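Long-range contacts in 3-dehydroquinate dehydratase (Aquifex aeolicus, PDB 2EGZ), which probably catalyses the cis-dehydration of 3-dehydroquinate to 3-dehydroshikimate through a Schiff-base intermediate, the third step of the chorismate pathway: residues Thr59-Glu64 / Asp88-Ser93; Gly108-Ile113 / Gly138-Ile143. All blocks are in the same frame, centred on the assembly; numbering follows the deposited sequence.

Contact 1 of 2, residues Thr59-Glu64 / Asp88-Ser93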
# COMPACT_ATOMS: atom_id res chain seq x y z
N THR B 59 13.57 -1.75 12.49
CA THR B 59 12.79 -1.34 11.33
C THR B 59 13.47 -1.78 10.04
O THR B 59 14.67 -1.61 9.88
CB THR B 59 12.62 0.20 11.27
OG1 THR B 59 11.86 0.64 12.40
CG2 THR B 59 11.88 0.60 9.99
N ILE B 60 12.68 -2.34 9.14
CA ILE B 60 13.19 -2.78 7.84
C ILE B 60 12.11 -2.30 6.89
O ILE B 60 11.37 -3.09 6.31
CB ILE B 60 13.29 -4.31 7.77
CG1 ILE B 60 14.00 -4.84 9.02
CG2 ILE B 60 14.08 -4.72 6.53
CD1 ILE B 60 14.01 -6.35 9.13
N ARG B 61 12.02 -0.98 6.75
CA ARG B 61 11.00 -0.34 5.93
C ARG B 61 10.79 -0.89 4.53
O ARG B 61 11.74 -1.03 3.76
CB ARG B 61 11.27 1.17 5.84
CG ARG B 61 10.08 1.97 5.34
CD ARG B 61 9.00 2.05 6.41
NE ARG B 61 9.47 2.77 7.59
CZ ARG B 61 9.73 4.08 7.61
NH1 ARG B 61 9.57 4.83 6.53
NH2 ARG B 61 10.18 4.64 8.73
N SER B 62 9.54 -1.19 4.21
CA SER B 62 9.20 -1.71 2.89
C SER B 62 9.36 -0.57 1.89
O SER B 62 9.19 0.60 2.23
CB SER B 62 7.75 -2.22 2.88
OG SER B 62 6.84 -1.19 3.21
N PRO B 63 9.70 -0.90 0.63
CA PRO B 63 9.88 0.13 -0.39
C PRO B 63 8.67 1.03 -0.63
O PRO B 63 8.82 2.21 -0.94
CB PRO B 63 10.28 -0.68 -1.63
CG PRO B 63 9.61 -2.01 -1.40
CD PRO B 63 9.87 -2.25 0.07
N GLU B 64 7.46 0.48 -0.49
CA GLU B 64 6.25 1.26 -0.70
C GLU B 64 6.05 2.36 0.34
O GLU B 64 5.34 3.33 0.08
CB GLU B 64 5.01 0.35 -0.72
CG GLU B 64 4.98 -0.68 0.39
CD GLU B 64 5.72 -1.95 0.02
OE1 GLU B 64 6.74 -1.87 -0.69
OE2 GLU B 64 5.29 -3.04 0.45
N ASP B 88 9.16 -2.41 14.34
CA ASP B 88 8.23 -1.59 13.59
C ASP B 88 7.93 -2.29 12.26
O ASP B 88 8.82 -2.47 11.44
CB ASP B 88 8.84 -0.20 13.32
CG ASP B 88 7.90 0.73 12.55
OD1 ASP B 88 7.17 0.24 11.65
OD2 ASP B 88 7.89 1.95 12.83
N ILE B 89 6.67 -2.68 12.08
CA ILE B 89 6.25 -3.34 10.84
C ILE B 89 5.13 -2.49 10.25
O ILE B 89 4.34 -1.90 10.99
CB ILE B 89 5.75 -4.78 11.12
CG1 ILE B 89 5.37 -5.48 9.80
CG2 ILE B 89 4.55 -4.74 12.06
CD1 ILE B 89 6.55 -5.68 8.86
N GLU B 90 5.07 -2.39 8.93
CA GLU B 90 4.03 -1.59 8.29
C GLU B 90 2.69 -2.30 8.34
O GLU B 90 2.61 -3.52 8.18
CB GLU B 90 4.37 -1.30 6.83
CG GLU B 90 5.73 -0.67 6.56
CD GLU B 90 6.88 -1.65 6.73
OE1 GLU B 90 6.66 -2.87 6.58
OE2 GLU B 90 8.01 -1.19 7.00
N LEU B 91 1.62 -1.53 8.56
CA LEU B 91 0.28 -2.10 8.60
C LEU B 91 -0.00 -2.73 7.24
O LEU B 91 -0.73 -3.72 7.15
CB LEU B 91 -0.76 -1.00 8.88
CG LEU B 91 -2.25 -1.37 8.84
CD1 LEU B 91 -2.56 -2.44 9.89
CD2 LEU B 91 -3.08 -0.13 9.10
N SER B 92 0.59 -2.16 6.20
CA SER B 92 0.40 -2.65 4.84
C SER B 92 1.04 -4.01 4.57
O SER B 92 0.71 -4.65 3.57
CB SER B 92 0.90 -1.61 3.83
OG SER B 92 2.27 -1.31 4.03
N SER B 93 1.95 -4.44 5.44
CA SER B 93 2.59 -5.75 5.29
C SER B 93 1.77 -6.75 6.09
O SER B 93 2.27 -7.40 7.02
CB SER B 93 4.03 -5.70 5.82
OG SER B 93 4.82 -4.76 5.11
O HOH W 1 9.65 -2.47 9.01
O HOH W 2 8.92 -4.40 6.07
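Glu90 reaches across to Arg61 and Ser62 where two neighbouring parallel strands of the TIM barrel, 55-59 and 86-90, end and splay apart. Its chain bends at CG (chi2 74°), which brings the carboxylate up to the backbone of Arg61 and Ser62. Ser62 N donates to Glu90 OE2 at 3.2 Å, from above the carboxylate plane. The hydroxyl of Ser62 lies against the stem of the same side chain, with OG 3.6 Å from Glu90 CG, and finds no hydrogen-bond partner in the model. Arg61 runs past Glu90 at a slant. Arg61 CD is 3.4 Å from Glu90 OE2, and the guanidinium and carboxylate planes are turned 63° apart. The charges lie beyond salt-bridge distance. The guanidinium instead bonds to Glu65 O and to a bound tartrate, in keeping with the role of Arg61 in binding 3-dehydroquinate. Thr59 and Asp88 lie side by side and point the same way, Thr59 OG1 being 3.3 Å from Asp88 CB. Their polar ends turn to Glu28 and Ser114. Two waters bridge the diverging segments. One links Ile60 O to Glu90 OE1. The other accepts from Ile60 N and donates to Asp88 O at 2.6 Å and to Glu90 OE2 at 2.9 Å.

Contact 2 of 2, residues Gly108-Ile113 / Gly138-Ile143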
# COMPACT_ATOMS: atom_id res chain seq x y z
N GLY B 108 8.23 -10.95 25.08
CA GLY B 108 8.04 -9.84 26.00
C GLY B 108 8.45 -8.50 25.41
O GLY B 108 8.76 -7.56 26.15
N LYS B 109 8.44 -8.42 24.08
CA LYS B 109 8.81 -7.20 23.38
C LYS B 109 7.57 -6.47 22.85
O LYS B 109 6.45 -6.96 23.02
CB LYS B 109 9.76 -7.54 22.23
CG LYS B 109 11.03 -8.24 22.69
CD LYS B 109 11.78 -7.38 23.69
CE LYS B 109 13.08 -8.02 24.14
NZ LYS B 109 12.87 -9.20 25.02
N LYS B 110 7.77 -5.32 22.20
CA LYS B 110 6.66 -4.53 21.68
C LYS B 110 6.62 -4.41 20.17
O LYS B 110 7.66 -4.35 19.51
CB LYS B 110 6.68 -3.12 22.29
CG LYS B 110 6.55 -3.09 23.80
CD LYS B 110 6.55 -1.65 24.32
CE LYS B 110 6.29 -1.62 25.82
NZ LYS B 110 6.21 -0.22 26.33
N LEU B 111 5.41 -4.34 19.62
CA LEU B 111 5.24 -4.22 18.19
C LEU B 111 4.64 -2.87 17.82
O LEU B 111 3.59 -2.48 18.34
CB LEU B 111 4.32 -5.33 17.66
CG LEU B 111 4.20 -5.44 16.14
CD1 LEU B 111 5.55 -5.81 15.55
CD2 LEU B 111 3.16 -6.50 15.76
N ILE B 112 5.31 -2.16 16.93
CA ILE B 112 4.80 -0.89 16.44
C ILE B 112 4.27 -1.22 15.06
O ILE B 112 4.94 -1.89 14.29
CB ILE B 112 5.92 0.17 16.30
CG1 ILE B 112 6.39 0.62 17.69
CG2 ILE B 112 5.41 1.35 15.50
CD1 ILE B 112 7.59 1.55 17.63
N ILE B 113 3.05 -0.78 14.75
CA ILE B 113 2.47 -1.04 13.45
C ILE B 113 2.27 0.33 12.82
O ILE B 113 1.42 1.11 13.26
CB ILE B 113 1.14 -1.80 13.58
CG1 ILE B 113 1.42 -3.18 14.18
CG2 ILE B 113 0.47 -1.92 12.21
CD1 ILE B 113 0.18 -4.00 14.49
N GLY B 138 -2.73 -6.00 17.85
CA GLY B 138 -1.93 -6.01 19.07
C GLY B 138 -0.67 -5.16 19.12
O GLY B 138 0.24 -5.47 19.90
N GLY B 139 -0.60 -4.10 18.34
CA GLY B 139 0.60 -3.28 18.37
C GLY B 139 0.33 -1.83 18.73
O GLY B 139 -0.82 -1.45 19.00
N ILE B 140 1.39 -1.04 18.76
CA ILE B 140 1.28 0.38 19.06
C ILE B 140 1.17 1.05 17.69
O ILE B 140 2.13 1.07 16.93
CB ILE B 140 2.54 0.92 19.75
CG1 ILE B 140 2.78 0.15 21.06
CG2 ILE B 140 2.39 2.41 20.03
CD1 ILE B 140 4.11 0.48 21.72
N PRO B 141 -0.01 1.57 17.36
CA PRO B 141 -0.17 2.22 16.05
C PRO B 141 0.68 3.48 15.90
O PRO B 141 0.75 4.31 16.81
CB PRO B 141 -1.67 2.49 15.98
CG PRO B 141 -2.04 2.70 17.42
CD PRO B 141 -1.26 1.63 18.13
N LYS B 142 1.32 3.60 14.74
CA LYS B 142 2.16 4.76 14.44
C LYS B 142 1.69 5.34 13.12
O LYS B 142 1.57 4.63 12.12
CB LYS B 142 3.63 4.34 14.30
CG LYS B 142 4.52 5.43 13.74
CD LYS B 142 5.98 5.00 13.63
CE LYS B 142 6.84 6.14 13.11
NZ LYS B 142 8.29 5.80 13.02
N ILE B 143 1.42 6.65 13.11
CA ILE B 143 0.98 7.34 11.91
C ILE B 143 1.94 8.49 11.63
O ILE B 143 2.12 9.36 12.48
CB ILE B 143 -0.45 7.92 12.08
CG1 ILE B 143 -1.44 6.79 12.38
CG2 ILE B 143 -0.87 8.66 10.81
CD1 ILE B 143 -2.85 7.28 12.66
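Ile112 and Ile113 pair with Ile140 and Pro141 on adjacent parallel strands of the TIM barrel, the two strands of a beta-alpha-beta unit connected through helix 124-136. The axes of 110-113 and 140-143 come within 4.6 Å and cross at -32°.

Three backbone hydrogen bonds hold the pair. Ile140 N donates to Leu111 O at 2.7 Å, nearly along the C=O axis. Ile113 N donates to Ile140 O, and Lys142 N to Ile113 O, both from above the carbonyl plane. Two CA-H...O contacts share the last two acceptors: Ile112 CA lies 3.3 Å from Ile140 O, and Pro141 CA lies near Ile113 O.

The apolar contacts fall on both faces of the sheet. On one, Ile112 CG1 packs on Ile140 CB, and the extended Lys110 brings CD near Ile140 CD1. On the other, Ile113 CD1 reaches over the backbone of Gly139, 3.9 Å from its N. Gly139 follows Gly138, the C-prime residue of the Schellman motif that ends helix 124-136.

Lys142 forms the Schiff base with the substrate. Its chain is fully extended, with CG anti to the backbone N (chi1 170°), and carries NZ away from residues 108-113, toward a bound tartrate in the active site and a cation-pi contact with Tyr192. The base of this chain passes Ile112 at a slant, Ile112 CG2 touching Lys142 CB at 3.7 Å.

How the contacts relate
From the N terminus, contact 1 closes first. It joins the end of strand 55-59 to the end of strand 86-90, across the excursion that holds helix 73-80. The chain then runs through helix 94-107 into strand 110-117. Contact 2 closes the excursion after that, through helix 124-136, onto strand 140-146. The two are in series and neither nests nor crosses. They meet because strands 86-90 and 110-117 are neighbours: Ile89 N lies 2.9 Å from Ile112 O, a probable hydrogen bond. Together they tie four successive strands of the barrel. Asp88 OD2 packs on Lys142 CD, so the two contacts adjoin at the active site, where Arg61 and Lys142 both lie.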